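PDB 2Q9U: A-type flavoprotein from Giardia intestinalis, which scavenges oxygen in this human parasite, probably passing electrons from a bound flavin mononucleotide to a mu-oxo-diiron centre. Local coordinates for residues S56-F61 against H90-K95; N84-D89 against K117-M122; V20-W25 against S39-Y44; T52-V57 against Y80-H85. All blocks are in the same frame, centred on the assembly; numbering follows the deposited sequence.

Interaction 1 (S56-F61 against H90-K95); sequences SVKYPF and HASSLK. With FEO (mu-oxo-diiron), chain G.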
loop_
_atom_site.group_PDB
_atom_site.type_symbol
_atom_site.label_atom_id
_atom_site.label_comp_id
_atom_site.label_asym_id
_atom_site.label_seq_id
_atom_site.Cartn_x
_atom_site.Cartn_y
_atom_site.Cartn_z
ATOM N N SER A 56 29.773 -6.202 -9.152
ATOM C CA SER A 56 29.438 -4.796 -9.000
ATOM C C SER A 56 28.088 -4.686 -8.261
ATOM O O SER A 56 27.685 -5.617 -7.554
ATOM C CB SER A 56 29.412 -4.125 -10.384
ATOM O OG SER A 56 29.218 -2.721 -10.304
ATOM N N VAL A 57 27.408 -3.543 -8.412
ATOM C CA VAL A 57 26.125 -3.272 -7.736
ATOM C C VAL A 57 25.199 -2.510 -8.697
ATOM O O VAL A 57 25.668 -1.974 -9.700
ATOM C CB VAL A 57 26.273 -2.413 -6.434
ATOM C CG1 VAL A 57 27.204 -3.087 -5.377
ATOM C CG2 VAL A 57 26.765 -1.016 -6.742
ATOM N N LYS A 58 23.915 -2.434 -8.329
ATOM C CA LYS A 58 22.893 -1.715 -9.096
ATOM C C LYS A 58 23.306 -0.241 -9.249
ATOM O O LYS A 58 23.762 0.365 -8.269
ATOM C CB LYS A 58 21.570 -1.819 -8.333
ATOM C CG LYS A 58 20.318 -1.723 -9.212
ATOM C CD LYS A 58 19.072 -1.650 -8.313
ATOM C CE LYS A 58 18.521 -3.031 -7.901
ATOM N NZ LYS A 58 17.210 -2.945 -7.093
ATOM N N TYR A 59 23.119 0.333 -10.455
ATOM C CA TYR A 59 23.616 1.680 -10.801
ATOM C C TYR A 59 23.306 2.842 -9.818
ATOM O O TYR A 59 24.138 3.721 -9.652
ATOM C CB TYR A 59 23.249 2.064 -12.273
ATOM C CG TYR A 59 21.772 2.368 -12.430
ATOM C CD1 TYR A 59 21.266 3.662 -12.159
ATOM C CD2 TYR A 59 20.871 1.356 -12.790
ATOM C CE1 TYR A 59 19.893 3.945 -12.261
ATOM C CE2 TYR A 59 19.492 1.624 -12.910
ATOM C CZ TYR A 59 19.016 2.926 -12.643
ATOM O OH TYR A 59 17.655 3.192 -12.737
ATOM N N PRO A 60 22.142 2.838 -9.120
ATOM C CA PRO A 60 21.942 3.957 -8.187
ATOM C C PRO A 60 22.976 4.062 -7.083
ATOM O O PRO A 60 23.135 5.135 -6.512
ATOM C CB PRO A 60 20.550 3.680 -7.590
ATOM C CG PRO A 60 19.887 2.837 -8.630
ATOM C CD PRO A 60 20.965 1.955 -9.147
ATOM N N PHE A 61 23.672 2.959 -6.805
ATOM C CA PHE A 61 24.622 2.842 -5.685
ATOM C C PHE A 61 26.082 2.862 -6.124
ATOM O O PHE A 61 26.981 2.556 -5.324
ATOM C CB PHE A 61 24.308 1.536 -4.923
ATOM C CG PHE A 61 22.883 1.456 -4.475
ATOM C CD1 PHE A 61 22.453 2.180 -3.358
ATOM C CD2 PHE A 61 21.952 0.703 -5.186
ATOM C CE1 PHE A 61 21.097 2.139 -2.928
ATOM C CE2 PHE A 61 20.595 0.651 -4.775
ATOM C CZ PHE A 61 20.175 1.368 -3.637
ATOM N N HIS A 90 23.796 -6.723 -9.844
ATOM C CA HIS A 90 25.239 -6.872 -9.592
ATOM C C HIS A 90 26.105 -6.250 -10.663
ATOM O O HIS A 90 27.315 -6.462 -10.665
ATOM C CB HIS A 90 25.586 -8.362 -9.532
ATOM C CG HIS A 90 24.633 -9.117 -8.683
ATOM N ND1 HIS A 90 24.632 -8.998 -7.317
ATOM C CD2 HIS A 90 23.580 -9.907 -9.001
ATOM C CE1 HIS A 90 23.629 -9.699 -6.818
ATOM N NE2 HIS A 90 22.981 -10.269 -7.820
ATOM N N ALA A 91 25.510 -5.531 -11.601
ATOM C CA ALA A 91 26.279 -5.173 -12.798
ATOM C C ALA A 91 26.037 -3.783 -13.364
ATOM O O ALA A 91 26.898 -3.262 -14.071
ATOM C CB ALA A 91 26.091 -6.267 -13.913
ATOM N N SER A 92 24.877 -3.180 -13.077
ATOM C CA SER A 92 24.475 -2.025 -13.874
ATOM C C SER A 92 25.301 -0.755 -13.642
ATOM O O SER A 92 25.320 0.139 -14.517
ATOM C CB SER A 92 22.978 -1.739 -13.769
ATOM O OG SER A 92 22.592 -1.461 -12.440
ATOM N N SER A 93 26.009 -0.685 -12.510
ATOM C CA SER A 93 26.982 0.422 -12.304
ATOM C C SER A 93 28.079 0.413 -13.377
ATOM O O SER A 93 28.744 1.421 -13.598
ATOM C CB SER A 93 27.621 0.341 -10.920
ATOM O OG SER A 93 26.704 0.669 -9.885
ATOM N N LEU A 94 28.307 -0.722 -14.028
ATOM C CA LEU A 94 29.371 -0.760 -15.027
ATOM C C LEU A 94 29.042 0.074 -16.278
ATOM O O LEU A 94 29.959 0.564 -16.947
ATOM C CB LEU A 94 29.731 -2.189 -15.418
ATOM C CG LEU A 94 30.233 -3.128 -14.313
ATOM C CD1 LEU A 94 30.585 -4.473 -14.912
ATOM C CD2 LEU A 94 31.386 -2.515 -13.522
ATOM N N LYS A 95 27.755 0.215 -16.603
ATOM C CA LYS A 95 27.358 1.001 -17.792
ATOM C C LYS A 95 28.072 2.354 -17.850
ATOM O O LYS A 95 28.721 2.683 -18.844
ATOM C CB LYS A 95 25.841 1.193 -17.867
ATOM C CG LYS A 95 25.385 1.791 -19.191
ATOM C CD LYS A 95 23.871 1.824 -19.316
ATOM C CE LYS A 95 23.462 2.171 -20.743
ATOM N NZ LYS A 95 24.248 3.311 -21.334
HETATM FE FE1 FEO G . 20.878 -10.900 -7.693
HETATM FE FE2 FEO G . 20.187 -12.705 -10.557
HETATM O O FEO G . 20.820 -11.041 -9.534
HETATM O O HOH W 1 26.588 -7.383 -5.977
#

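Interaction 2 (N84-D89 against K117-M122); sequences NHAEGD and KILYGM. With FEO (mu-oxo-diiron), chain G.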
loop_
_atom_site.group_PDB
_atom_site.type_symbol
_atom_site.label_atom_id
_atom_site.label_comp_id
_atom_site.label_asym_id
_atom_site.label_seq_id
_atom_site.Cartn_x
_atom_site.Cartn_y
_atom_site.Cartn_z
ATOM N N ASN A 84 30.329 -12.411 -12.063
ATOM C CA ASN A 84 29.771 -13.752 -11.981
ATOM C C ASN A 84 28.467 -13.854 -12.742
ATOM O O ASN A 84 27.989 -14.961 -12.987
ATOM C CB ASN A 84 29.486 -14.093 -10.506
ATOM C CG ASN A 84 30.745 -14.373 -9.718
ATOM O OD1 ASN A 84 31.015 -13.728 -8.684
ATOM N ND2 ASN A 84 31.519 -15.326 -10.187
ATOM N N HIS A 85 27.860 -12.703 -13.054
ATOM C CA HIS A 85 26.422 -12.649 -13.440
ATOM C C HIS A 85 26.161 -11.248 -14.024
ATOM O O HIS A 85 26.713 -10.270 -13.533
ATOM C CB HIS A 85 25.614 -12.927 -12.164
ATOM C CG HIS A 85 24.121 -12.994 -12.322
ATOM N ND1 HIS A 85 23.479 -13.570 -13.394
ATOM C CD2 HIS A 85 23.145 -12.649 -11.447
ATOM C CE1 HIS A 85 22.168 -13.509 -13.211
ATOM N NE2 HIS A 85 21.938 -12.967 -12.028
ATOM N N ALA A 86 25.356 -11.147 -15.079
ATOM C CA ALA A 86 25.205 -9.881 -15.778
ATOM C C ALA A 86 23.943 -9.112 -15.360
ATOM O O ALA A 86 23.715 -7.994 -15.828
ATOM C CB ALA A 86 25.194 -10.117 -17.298
ATOM N N GLU A 87 23.119 -9.713 -14.494
ATOM C CA GLU A 87 21.893 -9.047 -14.044
ATOM C C GLU A 87 22.204 -7.693 -13.391
ATOM O O GLU A 87 23.237 -7.538 -12.703
ATOM C CB GLU A 87 21.047 -9.954 -13.124
ATOM C CG GLU A 87 19.576 -9.476 -13.012
ATOM C CD GLU A 87 18.757 -10.362 -12.127
ATOM O OE1 GLU A 87 19.124 -11.550 -11.991
ATOM O OE2 GLU A 87 17.770 -9.856 -11.543
ATOM N N GLY A 88 21.331 -6.712 -13.644
ATOM C CA GLY A 88 21.534 -5.322 -13.197
ATOM C C GLY A 88 21.875 -5.112 -11.729
ATOM O O GLY A 88 22.662 -4.226 -11.393
ATOM N N ASP A 89 21.295 -5.915 -10.848
ATOM C CA ASP A 89 21.570 -5.763 -9.427
ATOM C C ASP A 89 23.043 -5.969 -9.048
ATOM O O ASP A 89 23.486 -5.429 -8.044
ATOM C CB ASP A 89 20.629 -6.591 -8.541
ATOM C CG ASP A 89 20.612 -8.081 -8.891
ATOM O OD1 ASP A 89 20.736 -8.444 -10.074
ATOM O OD2 ASP A 89 20.450 -8.899 -7.966
ATOM N N LYS A 117 27.905 -6.876 -22.404
ATOM C CA LYS A 117 27.985 -5.950 -23.544
ATOM C C LYS A 117 26.612 -5.525 -24.071
ATOM O O LYS A 117 26.406 -4.347 -24.380
ATOM C CB LYS A 117 28.823 -6.550 -24.671
ATOM C CG LYS A 117 30.307 -6.594 -24.460
ATOM C CD LYS A 117 30.912 -7.389 -25.631
ATOM C CE LYS A 117 32.408 -7.526 -25.526
ATOM N NZ LYS A 117 32.991 -8.232 -26.731
ATOM N N ILE A 118 25.663 -6.454 -24.147
ATOM C CA ILE A 118 24.320 -6.121 -24.676
ATOM C C ILE A 118 23.578 -5.184 -23.724
ATOM O O ILE A 118 22.923 -4.219 -24.150
ATOM C CB ILE A 118 23.465 -7.379 -24.929
ATOM C CG1 ILE A 118 24.021 -8.157 -26.124
ATOM C CG2 ILE A 118 22.022 -6.974 -25.273
ATOM C CD1 ILE A 118 23.396 -9.502 -26.308
ATOM N N LEU A 119 23.733 -5.425 -22.442
ATOM C CA LEU A 119 23.076 -4.644 -21.432
ATOM C C LEU A 119 23.697 -3.273 -21.202
ATOM O O LEU A 119 23.046 -2.364 -20.858
ATOM C CB LEU A 119 22.984 -5.410 -20.127
ATOM C CG LEU A 119 21.980 -6.538 -20.177
ATOM C CD1 LEU A 119 22.119 -7.485 -19.067
ATOM C CD2 LEU A 119 20.576 -5.999 -20.296
ATOM N N TYR A 120 24.991 -3.184 -21.363
ATOM C CA TYR A 120 25.700 -2.139 -20.634
ATOM C C TYR A 120 26.711 -1.430 -21.530
ATOM O O TYR A 120 27.200 -0.351 -21.197
ATOM C CB TYR A 120 26.404 -2.725 -19.408
ATOM C CG TYR A 120 25.470 -3.402 -18.431
ATOM C CD1 TYR A 120 24.305 -2.776 -18.008
ATOM C CD2 TYR A 120 25.754 -4.665 -17.930
ATOM C CE1 TYR A 120 23.447 -3.390 -17.114
ATOM C CE2 TYR A 120 24.904 -5.287 -17.035
ATOM C CZ TYR A 120 23.752 -4.646 -16.631
ATOM O OH TYR A 120 22.902 -5.261 -15.741
ATOM N N GLY A 121 27.018 -2.044 -22.667
ATOM C CA GLY A 121 27.934 -1.456 -23.628
ATOM C C GLY A 121 29.361 -1.915 -23.405
ATOM O O GLY A 121 29.806 -2.891 -24.023
ATOM N N MET A 122 30.046 -1.213 -22.503
ATOM C CA MET A 122 31.432 -1.493 -22.104
ATOM C C MET A 122 32.318 -1.643 -23.336
ATOM O O MET A 122 33.150 -2.549 -23.419
ATOM C CB MET A 122 31.511 -2.743 -21.198
ATOM C CG MET A 122 30.678 -2.579 -19.888
ATOM S SD MET A 122 30.668 -4.076 -18.871
ATOM C CE MET A 122 32.411 -4.265 -18.507
HETATM FE FE1 FEO G . 20.878 -10.900 -7.693
HETATM FE FE2 FEO G . 20.187 -12.705 -10.557
HETATM O O FEO G . 20.820 -11.041 -9.534
#

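Interaction 3 (V20-W25 against S39-Y44); sequences VGIVDW and SSYNSY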
loop_
_atom_site.group_PDB
_atom_site.type_symbol
_atom_site.label_atom_id
_atom_site.label_comp_id
_atom_site.label_asym_id
_atom_site.label_seq_id
_atom_site.Cartn_x
_atom_site.Cartn_y
_atom_site.Cartn_z
ATOM N N VAL A 20 32.748 -4.672 0.047
ATOM C CA VAL A 20 32.657 -3.337 -0.544
ATOM C C VAL A 20 31.287 -3.168 -1.278
ATOM O O VAL A 20 31.175 -2.418 -2.234
ATOM C CB VAL A 20 33.843 -3.045 -1.484
ATOM C CG1 VAL A 20 35.183 -2.939 -0.675
ATOM C CG2 VAL A 20 33.917 -4.066 -2.643
ATOM N N GLY A 21 30.263 -3.873 -0.785
ATOM C CA GLY A 21 28.947 -3.841 -1.411
ATOM C C GLY A 21 28.125 -2.689 -0.877
ATOM O O GLY A 21 28.651 -1.738 -0.300
ATOM N N ILE A 22 26.818 -2.790 -1.036
ATOM C CA ILE A 22 25.928 -1.784 -0.452
ATOM C C ILE A 22 24.724 -2.473 0.154
ATOM O O ILE A 22 24.310 -3.540 -0.305
ATOM C CB ILE A 22 25.488 -0.674 -1.456
ATOM C CG1 ILE A 22 24.475 -1.180 -2.511
ATOM C CG2 ILE A 22 26.715 0.009 -2.153
ATOM C CD1 ILE A 22 22.965 -1.028 -2.085
ATOM N N VAL A 23 24.170 -1.859 1.186
ATOM C CA VAL A 23 22.923 -2.371 1.774
ATOM C C VAL A 23 21.813 -1.520 1.215
ATOM O O VAL A 23 21.870 -0.272 1.285
ATOM C CB VAL A 23 22.911 -2.324 3.328
ATOM C CG1 VAL A 23 21.566 -2.921 3.845
ATOM C CG2 VAL A 23 24.085 -3.167 3.923
ATOM N N ASP A 24 20.834 -2.186 0.601
ATOM C CA ASP A 24 19.679 -1.496 0.018
ATOM C C ASP A 24 18.559 -1.531 1.080
ATOM O O ASP A 24 17.673 -2.403 1.085
ATOM C CB ASP A 24 19.259 -2.148 -1.314
ATOM C CG ASP A 24 18.287 -1.291 -2.122
ATOM O OD1 ASP A 24 17.678 -0.366 -1.548
ATOM O OD2 ASP A 24 18.069 -1.590 -3.327
ATOM N N TRP A 25 18.634 -0.579 1.997
ATOM C CA TRP A 25 17.688 -0.477 3.118
ATOM C C TRP A 25 16.236 -0.275 2.645
ATOM O O TRP A 25 15.300 -0.805 3.241
ATOM C CB TRP A 25 18.107 0.682 4.034
ATOM C CG TRP A 25 19.427 0.419 4.760
ATOM C CD1 TRP A 25 20.670 0.935 4.456
ATOM C CD2 TRP A 25 19.617 -0.445 5.886
ATOM N NE1 TRP A 25 21.612 0.448 5.338
ATOM C CE2 TRP A 25 20.986 -0.380 6.238
ATOM C CE3 TRP A 25 18.752 -1.259 6.649
ATOM C CZ2 TRP A 25 21.510 -1.088 7.315
ATOM C CZ3 TRP A 25 19.284 -1.961 7.729
ATOM C CH2 TRP A 25 20.643 -1.880 8.041
ATOM N N SER A 39 17.397 -5.524 0.780
ATOM C CA SER A 39 18.360 -6.507 0.275
ATOM C C SER A 39 19.734 -5.871 0.422
ATOM O O SER A 39 19.872 -4.817 1.031
ATOM C CB SER A 39 18.063 -6.799 -1.203
ATOM O OG SER A 39 18.863 -7.868 -1.719
ATOM N N SER A 40 20.739 -6.510 -0.163
ATOM C CA SER A 40 22.066 -5.895 -0.332
ATOM C C SER A 40 22.629 -6.458 -1.617
ATOM O O SER A 40 22.190 -7.524 -2.064
ATOM C CB SER A 40 22.994 -6.203 0.847
ATOM O OG SER A 40 23.384 -7.575 0.872
ATOM N N TYR A 41 23.594 -5.739 -2.203
ATOM C CA TYR A 41 24.329 -6.177 -3.386
ATOM C C TYR A 41 25.771 -6.234 -2.921
ATOM O O TYR A 41 26.429 -5.204 -2.780
ATOM C CB TYR A 41 24.114 -5.157 -4.528
ATOM C CG TYR A 41 22.641 -4.746 -4.571
ATOM C CD1 TYR A 41 21.651 -5.726 -4.690
ATOM C CD2 TYR A 41 22.239 -3.402 -4.481
ATOM C CE1 TYR A 41 20.289 -5.391 -4.701
ATOM C CE2 TYR A 41 20.868 -3.058 -4.502
ATOM C CZ TYR A 41 19.912 -4.064 -4.601
ATOM O OH TYR A 41 18.556 -3.756 -4.575
ATOM N N ASN A 42 26.224 -7.441 -2.612
ATOM C CA ASN A 42 27.525 -7.633 -2.028
ATOM C C ASN A 42 28.565 -7.752 -3.137
ATOM O O ASN A 42 28.365 -8.482 -4.111
ATOM C CB ASN A 42 27.537 -8.882 -1.155
ATOM C CG ASN A 42 26.471 -8.854 -0.057
ATOM O OD1 ASN A 42 26.134 -7.797 0.497
ATOM N ND2 ASN A 42 25.953 -10.028 0.267
ATOM N N SER A 43 29.646 -6.992 -2.973
ATOM C CA SER A 43 30.804 -7.007 -3.853
ATOM C C SER A 43 31.984 -7.168 -2.914
ATOM O O SER A 43 31.889 -6.758 -1.779
ATOM C CB SER A 43 30.922 -5.662 -4.579
ATOM O OG SER A 43 32.150 -5.593 -5.300
ATOM N N TYR A 44 33.092 -7.732 -3.391
ATOM C CA TYR A 44 34.216 -8.030 -2.491
ATOM C C TYR A 44 35.526 -7.535 -3.086
ATOM O O TYR A 44 35.705 -7.612 -4.282
ATOM C CB TYR A 44 34.307 -9.534 -2.206
ATOM C CG TYR A 44 33.045 -10.024 -1.533
ATOM C CD1 TYR A 44 32.860 -9.852 -0.157
ATOM C CD2 TYR A 44 32.000 -10.561 -2.290
ATOM C CE1 TYR A 44 31.659 -10.273 0.463
ATOM C CE2 TYR A 44 30.803 -10.965 -1.687
ATOM C CZ TYR A 44 30.646 -10.813 -0.313
ATOM O OH TYR A 44 29.461 -11.236 0.287
#

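Interaction 4 (T52-V57 against Y80-H85); sequences TVIDSV and YVVMNH. With FEO (mu-oxo-diiron), chain G.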
loop_
_atom_site.group_PDB
_atom_site.type_symbol
_atom_site.label_atom_id
_atom_site.label_comp_id
_atom_site.label_asym_id
_atom_site.label_seq_id
_atom_site.Cartn_x
_atom_site.Cartn_y
_atom_site.Cartn_z
ATOM N N THR A 52 41.839 -7.240 -6.694
ATOM C CA THR A 52 40.728 -7.826 -7.434
ATOM C C THR A 52 39.393 -7.489 -6.782
ATOM O O THR A 52 39.271 -7.564 -5.560
ATOM C CB THR A 52 40.909 -9.342 -7.549
ATOM O OG1 THR A 52 42.060 -9.610 -8.373
ATOM C CG2 THR A 52 39.689 -10.029 -8.159
ATOM N N VAL A 53 38.426 -7.113 -7.614
ATOM C CA VAL A 53 37.036 -6.873 -7.188
ATOM C C VAL A 53 36.156 -7.976 -7.749
ATOM O O VAL A 53 36.257 -8.330 -8.926
ATOM C CB VAL A 53 36.508 -5.500 -7.647
ATOM C CG1 VAL A 53 35.020 -5.290 -7.227
ATOM C CG2 VAL A 53 37.380 -4.385 -7.069
ATOM N N ILE A 54 35.300 -8.510 -6.883
ATOM C CA ILE A 54 34.298 -9.502 -7.281
ATOM C C ILE A 54 32.937 -8.819 -7.311
ATOM O O ILE A 54 32.461 -8.308 -6.297
ATOM C CB ILE A 54 34.236 -10.681 -6.285
ATOM C CG1 ILE A 54 35.652 -11.223 -5.969
ATOM C CG2 ILE A 54 33.236 -11.782 -6.791
ATOM C CD1 ILE A 54 36.326 -11.925 -7.160
ATOM N N ASP A 55 32.339 -8.812 -8.492
ATOM C CA ASP A 55 31.014 -8.249 -8.753
ATOM C C ASP A 55 30.870 -6.727 -8.616
ATOM O O ASP A 55 31.732 -6.054 -8.073
ATOM C CB ASP A 55 29.916 -9.041 -7.988
ATOM C CG ASP A 55 29.789 -10.487 -8.509
ATOM O OD1 ASP A 55 29.943 -10.687 -9.755
ATOM O OD2 ASP A 55 29.568 -11.405 -7.682
ATOM N N SER A 56 29.773 -6.202 -9.152
ATOM C CA SER A 56 29.438 -4.796 -9.000
ATOM C C SER A 56 28.088 -4.686 -8.261
ATOM O O SER A 56 27.685 -5.617 -7.554
ATOM C CB SER A 56 29.412 -4.125 -10.384
ATOM O OG SER A 56 29.218 -2.721 -10.304
ATOM N N VAL A 57 27.408 -3.543 -8.412
ATOM C CA VAL A 57 26.125 -3.272 -7.736
ATOM C C VAL A 57 25.199 -2.510 -8.697
ATOM O O VAL A 57 25.668 -1.974 -9.700
ATOM C CB VAL A 57 26.273 -2.413 -6.434
ATOM C CG1 VAL A 57 27.204 -3.087 -5.377
ATOM C CG2 VAL A 57 26.765 -1.016 -6.742
ATOM N N TYR A 80 41.895 -6.673 -11.689
ATOM C CA TYR A 80 40.792 -7.521 -12.165
ATOM C C TYR A 80 39.464 -7.151 -11.504
ATOM O O TYR A 80 39.389 -6.892 -10.278
ATOM C CB TYR A 80 41.064 -9.015 -11.907
ATOM C CG TYR A 80 42.297 -9.545 -12.610
ATOM C CD1 TYR A 80 42.339 -9.648 -14.008
ATOM C CD2 TYR A 80 43.419 -9.938 -11.885
ATOM C CE1 TYR A 80 43.489 -10.127 -14.659
ATOM C CE2 TYR A 80 44.564 -10.428 -12.528
ATOM C CZ TYR A 80 44.591 -10.509 -13.916
ATOM O OH TYR A 80 45.736 -10.990 -14.539
ATOM N N VAL A 81 38.426 -7.133 -12.321
ATOM C CA VAL A 81 37.033 -7.106 -11.826
ATOM C C VAL A 81 36.370 -8.360 -12.371
ATOM O O VAL A 81 36.192 -8.518 -13.588
ATOM C CB VAL A 81 36.269 -5.858 -12.271
ATOM C CG1 VAL A 81 34.847 -5.863 -11.670
ATOM C CG2 VAL A 81 37.023 -4.595 -11.863
ATOM N N VAL A 82 36.044 -9.260 -11.454
ATOM C CA VAL A 82 35.426 -10.519 -11.781
ATOM C C VAL A 82 33.909 -10.367 -11.714
ATOM O O VAL A 82 33.358 -9.980 -10.677
ATOM C CB VAL A 82 35.856 -11.626 -10.798
ATOM C CG1 VAL A 82 35.064 -12.906 -11.030
ATOM C CG2 VAL A 82 37.394 -11.878 -10.843
ATOM N N MET A 83 33.245 -10.743 -12.805
ATOM C CA MET A 83 31.786 -10.659 -12.927
ATOM C C MET A 83 31.165 -12.044 -13.044
ATOM O O MET A 83 31.450 -12.773 -13.975
ATOM C CB MET A 83 31.406 -9.778 -14.145
ATOM C CG MET A 83 31.818 -8.296 -14.008
ATOM S SD MET A 83 31.148 -7.430 -12.568
ATOM C CE MET A 83 29.401 -7.358 -12.970
ATOM N N ASN A 84 30.329 -12.411 -12.063
ATOM C CA ASN A 84 29.771 -13.752 -11.981
ATOM C C ASN A 84 28.467 -13.854 -12.742
ATOM O O ASN A 84 27.989 -14.961 -12.987
ATOM C CB ASN A 84 29.486 -14.093 -10.506
ATOM C CG ASN A 84 30.745 -14.373 -9.718
ATOM O OD1 ASN A 84 31.015 -13.728 -8.684
ATOM N ND2 ASN A 84 31.519 -15.326 -10.187
ATOM N N HIS A 85 27.860 -12.703 -13.054
ATOM C CA HIS A 85 26.422 -12.649 -13.440
ATOM C C HIS A 85 26.161 -11.248 -14.024
ATOM O O HIS A 85 26.713 -10.270 -13.533
ATOM C CB HIS A 85 25.614 -12.927 -12.164
ATOM C CG HIS A 85 24.121 -12.994 -12.322
ATOM N ND1 HIS A 85 23.479 -13.570 -13.394
ATOM C CD2 HIS A 85 23.145 -12.649 -11.447
ATOM C CE1 HIS A 85 22.168 -13.509 -13.211
ATOM N NE2 HIS A 85 21.938 -12.967 -12.028
HETATM FE FE1 FEO G . 20.878 -10.900 -7.693
HETATM FE FE2 FEO G . 20.187 -12.705 -10.557
HETATM O O FEO G . 20.820 -11.041 -9.534
HETATM O O HOH W 2 27.517 -10.442 -10.933
#

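Interaction 1 (S56-F61 against H90-K95)
Val57 and Ser93 meet where two loops of the metallo-beta-lactamase-like fold lie against each other: 56-61, which leads from strand 52-54 into helix 62-72, and the segment 90-95, which runs from the diiron ligand His90 into a short helix. The tight part is polar. Val57 O accepts two hydrogen bonds from one residue, the backbone N of Ser93 at 3.1 Å and Ser93 OG at 2.8 Å. The amide arrives nearly head-on, with a C=O...N angle of 164°, while the hydroxyl sits above the carbonyl plane. Ser93 can do this because its OG stands beside its own backbone N, anti to the carbonyl carbon (chi1 -71°). A small residue with a short hydroxyl suits such a buried turn. Ser92 OG takes the N-H of Tyr59 at 2.7 Å and also bonds Gly88 O, so one hydroxyl joins both loops to the metal-binding segment. At the other end, Ser56 N donates to His90 O (2.9 Å) by a bent bond, angle 133°. The looser side is the solvent side: Tyr59 is exposed, and its ring turns away after its CD2 edge has passed Ser92 OG at 3.3 Å. His90 NE2 binds one iron, and its other nitrogen, ND1, gives its N-H at 2.9 Å to a water that in turn donates to Ser56 O.

Interaction 2 (N84-D89 against K117-M122)
The hydroxyl of Tyr120 reaches Ala86 O inside the metal-binding loop that follows strand 80-82, where His85, Glu87 and Asp89, with His90, form the H-x-E-x-D-H metal motif of flavodiiron proteins, the counterpart of the H-x-H-x-D-H motif of metallo-beta-lactamases. Tyr120, near the C-terminal end of helix 110-120, comes edge-on: Ala86 O lies at the rim of the ring near its plane, and OH donates to it at 2.9 Å, although the position of OH is less certain. Its CG stands beside the backbone N, anti to the carbonyl carbon (chi1 -59°), and carries the long phenol from the helix to the loop. Leu119 approaches the same carbonyl with a methyl, its CD1 lying 3.6 Å from Ala86 O, and its CB packs over one face of the Tyr120 ring. The small Ala86 suits its buried place against the helix, where it meets Leu116 and His115. The loop's three ligands serve the metals. Glu87, its chain extended beyond CG, puts OE1 on the second iron at 2.1 Å, while OE2 bonds Tyr267 of the second subunit, a flavin-site residue; the flavin itself touches Glu87. The His85 ring, with the backbone N of Glu87 over its centre, binds the same iron through NE2, and its ND1 is held by Asp155. Asp89 serves the first iron, with OD2 at 2.1 Å from FE1.

Interaction 3 (V20-W25 against S39-Y44)
Ile22 and Tyr41 form a hydrogen-bonded pair between antiparallel strands 22-24 and 39-41, whose directions differ by 152°; Ile22 N reaches Tyr41 O and Tyr41 N reaches Ile22 O, each at 3.0 Å. Asp24 and Ser39 make the next such pair, and beyond the paired strands Val20 N donates to Ser43 O at 2.9 Å. Gly21 lies against Tyr41 O and Asn42, where any side chain would collide with the opposite backbone. Ile22, Tyr41 and Asp24 share a face. The CD1 methyl of Ile22 sits 3.5 Å from Tyr41 CD2, the two side chains meeting at a slant. Farther along, Tyr41 OH donates to Asp24 OD2 at 2.5 Å, a very short bond on the anti side of the carboxylate, whose plane is turned 70° from the ring. Asp24 reaches it with CG anti to the backbone N (chi1 -167°). Lys58 NZ also bonds this phenol oxygen, and its nearby positive charge could strengthen the phenol as a donor. The Ser40 side chain is on the other face, where OG donates to Asn42 OD1 at 2.8 Å. The pairing is that of the N-terminal antiparallel strands of a metallo-beta-lactamase-like sheet, and Ser40 O, accepting from ND1 of His230, supplies a second-shell partner to that iron ligand.

Interaction 4 (T52-V57 against Y80-H85)
Asp55 OD1 is gripped by two donors: the backbone N of Asn84 at 2.9 Å, nearly straight at 165°, and a water at 2.7 Å that also donates to His85 O. Its carboxylate gets there with CG beside the backbone N, anti to the carbonyl carbon (chi1 -66°), and its other oxygen, OD2, accepts from Asn170. Behind this polar end the parallel strands 52-54 and 80-82 are zipped by Val53 N to Tyr80 O (2.8 Å), Val82 N to Val53 O (2.7 Å) and Asp55 N to Val82 O (2.7 Å). Beta-branched Thr52, Val53, Ile54, Val81 and Val82 suit extended strand positions. Ile54 and Val82 lie side by side and point the same way, CD1 of Ile54 at 3.7 Å from Val82 CB, while Thr52 OG1, hydrogen-bonded to Cys50 O, lies at the edge of the Tyr80 ring. On the other face Val53 packs beside Val81. The bent thioether chain of Met83 brings its SD to 3.9 Å from the backbone N of Ser56. Helix 62-72 connects the strands as a beta-alpha-beta crossover. A buried aspartate with several donors is probably ionised, and its bonds to Asn84 N and, through water, to His85 O would be expected to fix the backbone that presents His85 to the second iron.

How the interactions relate
Following the chain from its N terminus, interaction 3 comes first and closes the loop between strands 17-24 and 39-46. Strand 52-54 continues the same sheet, its Ile54 N bonding Tyr44 O, and interaction 4 then closes the crossover through helix 62-72. Interaction 1 starts from the same stretch, sharing Ser56 and Val57, and reaches further along the chain, to 90-95. Interaction 2 begins on Asn84 and His85, where interaction 4 ends, and crosses interaction 1 as their segments alternate. Lys58 links interaction 1 to Tyr41 of interaction 3, while Ala91 packs on Tyr120. Together they tie one sheet, helices 62-72, 94-97 and 110-120, and the ligand loops around the irons.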